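Long-range contacts in N-ACETYLMURAMOYL-L-ALANINE AMIDASE CwlV (Paenibacillus polymyxa, PDB 1JWQ), which probably hydrolyses, through its zinc-dependent catalytic domain, the amide bond joining N-acetylmuramic acid to L-alanine in bacterial cell-wall peptidoglycan: residues M1-I6 / K72-V77; P45-V50 / E174-K179; Y95-A100 / I123-F128. All coordinates share one frame; numbering follows the deposited sequence.

Contact 1: M1-I6 / K72-V77; sequences MKVVVI and KANVFV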
loop_
_atom_site.group_PDB
_atom_site.type_symbol
_atom_site.label_atom_id
_atom_site.label_comp_id
_atom_site.label_asym_id
_atom_site.label_seq_id
_atom_site.Cartn_x
_atom_site.Cartn_y
_atom_site.Cartn_z
ATOM N N MET A 1 -1.247 -18.736 -12.728
ATOM C CA MET A 1 -1.408 -18.203 -11.344
ATOM C C MET A 1 -2.045 -16.821 -11.372
ATOM O O MET A 1 -2.209 -16.222 -12.436
ATOM C CB MET A 1 -0.046 -18.100 -10.654
ATOM C CG MET A 1 0.713 -19.403 -10.554
ATOM S SD MET A 1 2.331 -19.145 -9.817
ATOM C CE MET A 1 3.312 -18.742 -11.271
ATOM N N LYS A 2 -2.405 -16.322 -10.195
ATOM C CA LYS A 2 -2.994 -14.997 -10.090
ATOM C C LYS A 2 -1.854 -14.016 -9.857
ATOM O O LYS A 2 -0.984 -14.247 -9.017
ATOM C CB LYS A 2 -4.006 -14.946 -8.944
ATOM C CG LYS A 2 -5.214 -15.844 -9.184
ATOM C CD LYS A 2 -6.325 -15.610 -8.174
ATOM C CE LYS A 2 -7.548 -16.451 -8.524
ATOM N NZ LYS A 2 -8.705 -16.169 -7.629
ATOM N N VAL A 3 -1.856 -12.933 -10.624
ATOM C CA VAL A 3 -0.815 -11.923 -10.533
ATOM C C VAL A 3 -1.189 -10.808 -9.571
ATOM O O VAL A 3 -2.281 -10.247 -9.641
ATOM C CB VAL A 3 -0.522 -11.324 -11.923
ATOM C CG1 VAL A 3 0.508 -10.221 -11.819
ATOM C CG2 VAL A 3 -0.029 -12.421 -12.856
ATOM N N VAL A 4 -0.259 -10.494 -8.677
ATOM C CA VAL A 4 -0.457 -9.449 -7.684
ATOM C C VAL A 4 0.614 -8.385 -7.868
ATOM O O VAL A 4 1.804 -8.679 -7.779
ATOM C CB VAL A 4 -0.330 -10.018 -6.254
ATOM C CG1 VAL A 4 -0.531 -8.906 -5.223
ATOM C CG2 VAL A 4 -1.341 -11.131 -6.051
ATOM N N VAL A 5 0.199 -7.152 -8.133
ATOM C CA VAL A 5 1.170 -6.082 -8.303
ATOM C C VAL A 5 1.145 -5.193 -7.072
ATOM O O VAL A 5 0.095 -4.698 -6.673
ATOM C CB VAL A 5 0.882 -5.244 -9.573
ATOM C CG1 VAL A 5 1.788 -4.010 -9.609
ATOM C CG2 VAL A 5 1.130 -6.094 -10.811
ATOM N N ILE A 6 2.311 -5.036 -6.456
ATOM C CA ILE A 6 2.455 -4.209 -5.270
ATOM C C ILE A 6 3.275 -3.006 -5.686
ATOM O O ILE A 6 4.389 -3.141 -6.192
ATOM C CB ILE A 6 3.192 -4.948 -4.143
ATOM C CG1 ILE A 6 2.467 -6.256 -3.815
ATOM C CG2 ILE A 6 3.285 -4.048 -2.914
ATOM C CD1 ILE A 6 1.069 -6.081 -3.262
ATOM N N LYS A 72 -1.326 -8.105 -16.813
ATOM C CA LYS A 72 -2.700 -8.507 -16.530
ATOM C C LYS A 72 -2.887 -8.873 -15.062
ATOM O O LYS A 72 -3.357 -9.961 -14.735
ATOM C CB LYS A 72 -3.101 -9.691 -17.414
ATOM C CG LYS A 72 -2.975 -9.419 -18.906
ATOM C CD LYS A 72 -3.507 -10.581 -19.740
ATOM C CE LYS A 72 -2.787 -11.884 -19.423
ATOM N NZ LYS A 72 -1.319 -11.790 -19.645
ATOM N N ALA A 73 -2.520 -7.954 -14.178
ATOM C CA ALA A 73 -2.644 -8.201 -12.748
ATOM C C ALA A 73 -4.088 -8.499 -12.347
ATOM O O ALA A 73 -5.028 -7.988 -12.952
ATOM C CB ALA A 73 -2.124 -6.992 -11.966
ATOM N N ASN A 74 -4.255 -9.341 -11.333
ATOM C CA ASN A 74 -5.581 -9.668 -10.837
ATOM C C ASN A 74 -5.956 -8.595 -9.820
ATOM O O ASN A 74 -7.129 -8.272 -9.640
ATOM C CB ASN A 74 -5.587 -11.054 -10.193
ATOM C CG ASN A 74 -5.429 -12.166 -11.213
ATOM O OD1 ASN A 74 -4.353 -12.361 -11.780
ATOM N ND2 ASN A 74 -6.510 -12.893 -11.464
ATOM N N VAL A 75 -4.943 -8.052 -9.153
ATOM C CA VAL A 75 -5.147 -6.974 -8.191
ATOM C C VAL A 75 -3.931 -6.066 -8.183
ATOM O O VAL A 75 -2.830 -6.468 -8.562
ATOM C CB VAL A 75 -5.370 -7.485 -6.748
ATOM C CG1 VAL A 75 -6.648 -8.302 -6.679
ATOM C CG2 VAL A 75 -4.170 -8.298 -6.283
ATOM N N PHE A 76 -4.145 -4.834 -7.742
ATOM C CA PHE A 76 -3.090 -3.840 -7.663
ATOM C C PHE A 76 -3.211 -3.158 -6.307
ATOM O O PHE A 76 -4.293 -2.737 -5.911
ATOM C CB PHE A 76 -3.261 -2.828 -8.799
ATOM C CG PHE A 76 -2.258 -1.707 -8.788
ATOM C CD1 PHE A 76 -2.512 -0.537 -8.080
ATOM C CD2 PHE A 76 -1.075 -1.806 -9.520
ATOM C CE1 PHE A 76 -1.607 0.525 -8.103
ATOM C CE2 PHE A 76 -0.161 -0.753 -9.552
ATOM C CZ PHE A 76 -0.430 0.417 -8.841
ATOM N N VAL A 77 -2.103 -3.080 -5.586
ATOM C CA VAL A 77 -2.103 -2.438 -4.281
ATOM C C VAL A 77 -0.958 -1.445 -4.218
ATOM O O VAL A 77 0.205 -1.816 -4.380
ATOM C CB VAL A 77 -1.915 -3.454 -3.133
ATOM C CG1 VAL A 77 -1.907 -2.727 -1.790
ATOM C CG2 VAL A 77 -3.034 -4.492 -3.160
#
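Val-5 and Val-77 meet through their backbones where strands 2-8 and 75-82 run parallel in the mixed sheet of this open alpha-beta-alpha domain. The amide of Val-77 reaches Val-5 O at 2.9 Å, and Val-5 N returns a nearly straight bond (175°) to Val-75 O. Side chains then sort by face. Val-5 sends CG1 against Phe-76 CD2 at 3.6 Å and CG2 against Ala-73 CB; with CG1 anti to the backbone N (chi1 172°), the two branches part toward these two neighbours. On the other face Val-4 lies alongside Val-75, with Ile-6 alongside Val-77, and helix 158-176 packs on both Val-4 and Ile-6. Asn-74 grips Val-3 twice: its backbone N binds Val-3 O at 2.8 Å, while its side chain takes the Val-3 amide. An alanine here would remove that acceptor and is likely to leave Val-3 N without its mate across the contact. Just upstream, Lys-72 closes the preceding helix in a Schellman motif, turning the chain into the sheet. The side-chain bond from Val-3 N to Asn-74 OD1 is 2.8 Å long, its donor standing above the amide plane, 42° out of it.

Contact 2: P45-V50 / E174-K179; sequences PKLEVV and EYLDVK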
loop_
_atom_site.group_PDB
_atom_site.type_symbol
_atom_site.label_atom_id
_atom_site.label_comp_id
_atom_site.label_asym_id
_atom_site.label_seq_id
_atom_site.Cartn_x
_atom_site.Cartn_y
_atom_site.Cartn_z
ATOM N N PRO A 45 2.252 -20.533 -3.710
ATOM C CA PRO A 45 2.467 -20.952 -5.098
ATOM C C PRO A 45 1.333 -20.606 -6.069
ATOM O O PRO A 45 1.501 -20.705 -7.281
ATOM C CB PRO A 45 2.694 -22.460 -4.968
ATOM C CG PRO A 45 1.830 -22.825 -3.811
ATOM C CD PRO A 45 2.101 -21.702 -2.825
ATOM N N LYS A 46 0.184 -20.202 -5.541
ATOM C CA LYS A 46 -0.949 -19.844 -6.386
ATOM C C LYS A 46 -0.846 -18.389 -6.829
ATOM O O LYS A 46 -1.658 -17.910 -7.624
ATOM C CB LYS A 46 -2.265 -20.045 -5.633
ATOM C CG LYS A 46 -2.556 -21.485 -5.239
ATOM C CD LYS A 46 -3.883 -21.584 -4.509
ATOM C CE LYS A 46 -4.178 -23.010 -4.068
ATOM N NZ LYS A 46 -5.495 -23.089 -3.377
ATOM N N LEU A 47 0.159 -17.692 -6.314
ATOM C CA LEU A 47 0.353 -16.285 -6.638
ATOM C C LEU A 47 1.664 -15.967 -7.336
ATOM O O LEU A 47 2.678 -16.634 -7.139
ATOM C CB LEU A 47 0.280 -15.440 -5.364
ATOM C CG LEU A 47 -1.021 -15.444 -4.560
ATOM C CD1 LEU A 47 -0.818 -14.626 -3.292
ATOM C CD2 LEU A 47 -2.159 -14.866 -5.400
ATOM N N GLU A 48 1.623 -14.926 -8.156
ATOM C CA GLU A 48 2.792 -14.441 -8.864
ATOM C C GLU A 48 2.865 -12.978 -8.451
ATOM O O GLU A 48 2.105 -12.151 -8.946
ATOM C CB GLU A 48 2.595 -14.563 -10.375
ATOM C CG GLU A 48 3.758 -14.039 -11.190
ATOM C CD GLU A 48 3.597 -14.315 -12.672
ATOM O OE1 GLU A 48 4.403 -13.784 -13.460
ATOM O OE2 GLU A 48 2.670 -15.069 -13.046
ATOM N N VAL A 49 3.765 -12.670 -7.522
ATOM C CA VAL A 49 3.902 -11.309 -7.013
ATOM C C VAL A 49 4.900 -10.471 -7.792
ATOM O O VAL A 49 6.051 -10.864 -7.981
ATOM C CB VAL A 49 4.319 -11.325 -5.529
ATOM C CG1 VAL A 49 4.347 -9.906 -4.977
ATOM C CG2 VAL A 49 3.357 -12.194 -4.738
ATOM N N VAL A 50 4.449 -9.304 -8.237
ATOM C CA VAL A 50 5.295 -8.402 -8.998
ATOM C C VAL A 50 5.301 -7.029 -8.346
ATOM O O VAL A 50 4.247 -6.464 -8.076
ATOM C CB VAL A 50 4.786 -8.247 -10.445
ATOM C CG1 VAL A 50 5.632 -7.215 -11.185
ATOM C CG2 VAL A 50 4.838 -9.596 -11.165
ATOM N N GLU A 174 -7.114 -13.354 0.871
ATOM C CA GLU A 174 -8.535 -13.583 1.094
ATOM C C GLU A 174 -9.360 -13.178 -0.117
ATOM O O GLU A 174 -10.242 -13.916 -0.541
ATOM C CB GLU A 174 -9.019 -12.804 2.321
ATOM C CG GLU A 174 -8.458 -13.290 3.647
ATOM C CD GLU A 174 -9.085 -14.588 4.123
ATOM O OE1 GLU A 174 -10.081 -15.040 3.514
ATOM O OE2 GLU A 174 -8.588 -15.148 5.122
ATOM N N TYR A 175 -9.072 -12.007 -0.679
ATOM C CA TYR A 175 -9.824 -11.536 -1.837
ATOM C C TYR A 175 -9.659 -12.451 -3.042
ATOM O O TYR A 175 -10.629 -12.751 -3.740
ATOM C CB TYR A 175 -9.398 -10.122 -2.240
ATOM C CG TYR A 175 -10.218 -9.587 -3.397
ATOM C CD1 TYR A 175 -11.557 -9.243 -3.221
ATOM C CD2 TYR A 175 -9.670 -9.475 -4.676
ATOM C CE1 TYR A 175 -12.339 -8.801 -4.293
ATOM C CE2 TYR A 175 -10.441 -9.036 -5.756
ATOM C CZ TYR A 175 -11.774 -8.702 -5.554
ATOM O OH TYR A 175 -12.540 -8.267 -6.611
ATOM N N LEU A 176 -8.429 -12.889 -3.288
ATOM C CA LEU A 176 -8.146 -13.758 -4.422
ATOM C C LEU A 176 -8.492 -15.214 -4.139
ATOM O O LEU A 176 -8.377 -16.068 -5.016
ATOM C CB LEU A 176 -6.678 -13.629 -4.827
ATOM C CG LEU A 176 -6.330 -12.271 -5.445
ATOM C CD1 LEU A 176 -4.849 -12.232 -5.796
ATOM C CD2 LEU A 176 -7.186 -12.047 -6.691
ATOM N N ASP A 177 -8.915 -15.481 -2.907
ATOM C CA ASP A 177 -9.313 -16.820 -2.493
ATOM C C ASP A 177 -8.256 -17.867 -2.834
ATOM O O ASP A 177 -8.541 -18.877 -3.479
ATOM C CB ASP A 177 -10.659 -17.166 -3.145
ATOM C CG ASP A 177 -11.292 -18.417 -2.567
ATOM O OD1 ASP A 177 -11.124 -18.675 -1.355
ATOM O OD2 ASP A 177 -11.975 -19.131 -3.328
ATOM N N VAL A 178 -7.026 -17.617 -2.395
ATOM C CA VAL A 178 -5.926 -18.543 -2.640
ATOM C C VAL A 178 -5.302 -19.019 -1.330
ATOM O O VAL A 178 -4.095 -19.250 -1.256
ATOM C CB VAL A 178 -4.824 -17.900 -3.516
ATOM C CG1 VAL A 178 -5.338 -17.712 -4.939
ATOM C CG2 VAL A 178 -4.396 -16.559 -2.924
ATOM N N LYS A 179 -6.129 -19.167 -0.300
ATOM C CA LYS A 179 -5.646 -19.627 0.997
ATOM C C LYS A 179 -5.144 -21.067 0.915
ATOM O O LYS A 179 -5.414 -21.729 -0.110
ATOM C CB LYS A 179 -6.761 -19.524 2.041
ATOM C CG LYS A 179 -7.105 -18.093 2.426
ATOM C CD LYS A 179 -8.266 -18.022 3.407
ATOM C CE LYS A 179 -9.599 -18.274 2.723
ATOM N NZ LYS A 179 -10.740 -17.970 3.634
#
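Leu-47 and Val-178 form the apolar centre of this contact, which fastens the C-terminal tail of the catalytic domain to the start of the edge strand 47-51. Leu-47 CD2 touches two partners, Val-178 CG2 at 3.7 Å and Leu-176 CD1 at 3.8 Å, and its side chain meets each at a slant. Val-178 divides its branches: CG1, anti to the carbonyl carbon (chi1 -70°), approaches Lys-46 CB at 3.9 Å, which leaves CG2 between the backbone N and the carbonyl carbon, facing the leucine.

The aliphatic part of Lys-46 extends this apolar surface outward. Fully extended beyond CG, it slides past Val-178 in the opposite direction, with CD 3.9 Å from Val-178 CB. The methylenes thus flank the valine while the ammonium group is carried on to the chain terminus, where NZ comes within 3.5 Å of Lys-179 O, an approach that is not a hydrogen bond.

No hydrogen bond spans the two segments; the polar links lie within the tail or lead outside. Lys-179 NZ folds back to Glu-174 OE1 at 3.0 Å, a salt bridge entering on the syn side of the carboxylate, 21° out of its plane, which ties the last residue to the final helical turn. Asp-177, the first residue to leave helical geometry, has positive phi and forms a Schellman motif, and the chain then leads to Val-178. Asn-44 bridges the two sides, accepting from Lys-46 N and donating to Val-178 O.

Around this core, helix 26-42 supplies Leu-41 against Leu-47, strand 2-8 lies next to strand 47-51 and touches both leucines through Val-4, and helix 102-116 flanks helix 158-176 by packing on Glu-174 and Tyr-175.

Contact 3: Y95-A100 / I123-F128; sequences YYQRSA and IRYGNF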
loop_
_atom_site.group_PDB
_atom_site.type_symbol
_atom_site.label_atom_id
_atom_site.label_comp_id
_atom_site.label_asym_id
_atom_site.label_seq_id
_atom_site.Cartn_x
_atom_site.Cartn_y
_atom_site.Cartn_z
ATOM N N TYR A 95 -8.128 3.511 -0.005
ATOM C CA TYR A 95 -8.788 4.201 -1.111
ATOM C C TYR A 95 -9.071 3.328 -2.327
ATOM O O TYR A 95 -8.306 2.421 -2.651
ATOM C CB TYR A 95 -7.932 5.367 -1.596
ATOM C CG TYR A 95 -7.797 6.498 -0.620
ATOM C CD1 TYR A 95 -6.776 6.516 0.330
ATOM C CD2 TYR A 95 -8.688 7.566 -0.655
ATOM C CE1 TYR A 95 -6.646 7.579 1.219
ATOM C CE2 TYR A 95 -8.569 8.628 0.222
ATOM C CZ TYR A 95 -7.548 8.633 1.154
ATOM O OH TYR A 95 -7.420 9.703 2.007
ATOM N N TYR A 96 -10.170 3.636 -3.009
ATOM C CA TYR A 96 -10.557 2.954 -4.238
ATOM C C TYR A 96 -11.000 4.114 -5.131
ATOM O O TYR A 96 -11.277 5.206 -4.625
ATOM C CB TYR A 96 -11.746 2.011 -4.014
ATOM C CG TYR A 96 -13.056 2.742 -3.830
ATOM C CD1 TYR A 96 -13.411 3.280 -2.593
ATOM C CD2 TYR A 96 -13.906 2.970 -4.913
ATOM C CE1 TYR A 96 -14.580 4.030 -2.443
ATOM C CE2 TYR A 96 -15.068 3.716 -4.775
ATOM C CZ TYR A 96 -15.397 4.244 -3.537
ATOM O OH TYR A 96 -16.537 4.994 -3.403
ATOM N N GLN A 97 -11.062 3.899 -6.441
ATOM C CA GLN A 97 -11.504 4.958 -7.351
ATOM C C GLN A 97 -12.603 4.446 -8.267
ATOM O O GLN A 97 -13.461 5.211 -8.704
ATOM C CB GLN A 97 -10.336 5.488 -8.193
ATOM C CG GLN A 97 -10.607 6.816 -8.925
ATOM C CD GLN A 97 -11.377 6.665 -10.234
ATOM O OE1 GLN A 97 -11.184 5.705 -10.983
ATOM N NE2 GLN A 97 -12.237 7.638 -10.528
ATOM N N ARG A 98 -12.585 3.148 -8.542
ATOM C CA ARG A 98 -13.584 2.544 -9.418
ATOM C C ARG A 98 -14.493 1.573 -8.685
ATOM O O ARG A 98 -14.090 0.931 -7.720
ATOM C CB ARG A 98 -12.899 1.821 -10.580
ATOM C CG ARG A 98 -12.271 2.761 -11.588
ATOM C CD ARG A 98 -11.310 2.041 -12.519
ATOM N NE ARG A 98 -10.116 1.572 -11.822
ATOM C CZ ARG A 98 -9.876 0.303 -11.504
ATOM N NH1 ARG A 98 -10.754 -0.641 -11.821
ATOM N NH2 ARG A 98 -8.753 -0.021 -10.871
ATOM N N SER A 99 -15.731 1.476 -9.152
ATOM C CA SER A 99 -16.699 0.577 -8.543
ATOM C C SER A 99 -16.175 -0.854 -8.444
ATOM O O SER A 99 -16.342 -1.514 -7.421
ATOM C CB SER A 99 -18.001 0.583 -9.352
ATOM O OG SER A 99 -18.913 -0.371 -8.836
ATOM N N ALA A 100 -15.538 -1.327 -9.511
ATOM C CA ALA A 100 -15.009 -2.688 -9.560
ATOM C C ALA A 100 -13.914 -2.973 -8.531
ATOM O O ALA A 100 -13.520 -4.128 -8.345
ATOM C CB ALA A 100 -14.495 -2.994 -10.969
ATOM N N ILE A 123 -12.730 3.298 4.508
ATOM C CA ILE A 123 -12.524 3.164 3.071
ATOM C C ILE A 123 -13.094 4.414 2.419
ATOM O O ILE A 123 -14.243 4.779 2.660
ATOM C CB ILE A 123 -13.246 1.914 2.540
ATOM C CG1 ILE A 123 -12.706 0.676 3.266
ATOM C CG2 ILE A 123 -13.043 1.785 1.040
ATOM C CD1 ILE A 123 -13.526 -0.584 3.049
ATOM N N ARG A 124 -12.286 5.067 1.591
ATOM C CA ARG A 124 -12.711 6.306 0.954
ATOM C C ARG A 124 -12.435 6.347 -0.539
ATOM O O ARG A 124 -11.594 5.612 -1.050
ATOM C CB ARG A 124 -11.980 7.478 1.612
ATOM C CG ARG A 124 -11.893 7.372 3.127
ATOM C CD ARG A 124 -11.116 8.534 3.723
ATOM N NE ARG A 124 -11.331 8.623 5.163
ATOM C CZ ARG A 124 -11.281 9.755 5.856
ATOM N NH1 ARG A 124 -11.019 10.897 5.236
ATOM N NH2 ARG A 124 -11.507 9.747 7.163
ATOM N N TYR A 125 -13.154 7.222 -1.233
ATOM C CA TYR A 125 -12.947 7.393 -2.656
ATOM C C TYR A 125 -11.738 8.301 -2.797
ATOM O O TYR A 125 -11.596 9.279 -2.062
ATOM C CB TYR A 125 -14.161 8.052 -3.321
ATOM C CG TYR A 125 -13.881 8.516 -4.734
ATOM C CD1 TYR A 125 -13.448 9.819 -4.992
ATOM C CD2 TYR A 125 -14.016 7.646 -5.808
ATOM C CE1 TYR A 125 -13.158 10.238 -6.290
ATOM C CE2 TYR A 125 -13.728 8.053 -7.109
ATOM C CZ TYR A 125 -13.301 9.350 -7.342
ATOM O OH TYR A 125 -13.019 9.749 -8.624
ATOM N N GLY A 126 -10.858 7.961 -3.728
ATOM C CA GLY A 126 -9.679 8.769 -3.960
ATOM C C GLY A 126 -9.371 8.790 -5.442
ATOM O O GLY A 126 -9.189 7.737 -6.057
ATOM N N ASN A 127 -9.333 9.980 -6.030
ATOM C CA ASN A 127 -9.036 10.095 -7.447
ATOM C C ASN A 127 -7.530 10.106 -7.663
ATOM O O ASN A 127 -6.941 11.135 -7.982
ATOM C CB ASN A 127 -9.662 11.360 -8.035
ATOM C CG ASN A 127 -9.448 11.465 -9.531
ATOM O OD1 ASN A 127 -9.489 10.461 -10.245
ATOM N ND2 ASN A 127 -9.229 12.679 -10.017
ATOM N N PHE A 128 -6.917 8.940 -7.487
ATOM C CA PHE A 128 -5.475 8.789 -7.642
ATOM C C PHE A 128 -5.179 7.997 -8.909
ATOM O O PHE A 128 -5.764 6.942 -9.146
ATOM C CB PHE A 128 -4.901 8.075 -6.416
ATOM C CG PHE A 128 -5.259 8.736 -5.109
ATOM C CD1 PHE A 128 -5.646 7.974 -4.013
ATOM C CD2 PHE A 128 -5.223 10.123 -4.981
ATOM C CE1 PHE A 128 -5.995 8.576 -2.807
ATOM C CE2 PHE A 128 -5.572 10.738 -3.776
ATOM C CZ PHE A 128 -5.958 9.963 -2.690
HETATM O O HOH W 1 -9.777 11.568 2.235
#
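Phe-128 drives its ring edge into the face of Tyr-95, a T-shaped pair with planes at 70° and CE1 3.5 Å from Tyr-95 CG. This is the tight side. Gly-126 passes close to the same tyrosine, its CA 3.7 Å from Tyr-95 CD2, and the lack of a side chain at this glycine lets the ring lie so close. Between the strands, Tyr-96 N donates to Arg-124 O, and Gly-126 N to Tyr-96 O at 2.9 Å.

On the opposite face, with Tyr-96 and Tyr-125, the ring pair is wider and Tyr-125 is exposed. There the edge of Tyr-125 is turned to the face of Tyr-96, but the centroids are 6.0 Å apart. Gln-97, bent at chi2 (-81°), runs alongside Tyr-125 and brings NE2 to its OH at 2.9 Å, the hydroxyl lying close to the amide plane. Back on the Tyr-95 side, a water donates to Tyr-95 OH at 3.0 Å and weakly accepts from Arg-124 NH1; the firmer partners are Glu-93 for the hydroxyl and Arg-121 for Arg-124 NE.

Parallel strands 92-96 and 120-125, joined through helix 102-116, make a beta-alpha-beta crossover at the sheet edge, whose outgoing loop puts Phe-128 about 7 Å from zinc ligand His-80, side chain to side chain.

All three contacts draw on one mixed sheet, ordered 47-51, 2-8, 75-82, 138-145, 92-96, 120-125. Contact 2 sits on the edge strand 47-51 and contact 1 on the next two strands, with centres 8 Å apart: Lys-2 NZ reaches Leu-176 O at 2.6 Å, probably a hydrogen bond, and Val-4 O probably accepts from Val-50 N at 2.8 Å. Contact 3 occupies the other edge, its centre about 17 Å from that of contact 1 and 22 Å from that of contact 2, with no direct touch. The zinc, held by His-10, Glu-26 and His-80, lies about 9 Å from the Phe-128 side chain and 12 Å from that of Phe-76, whereas contact 2 is remote from the metal site.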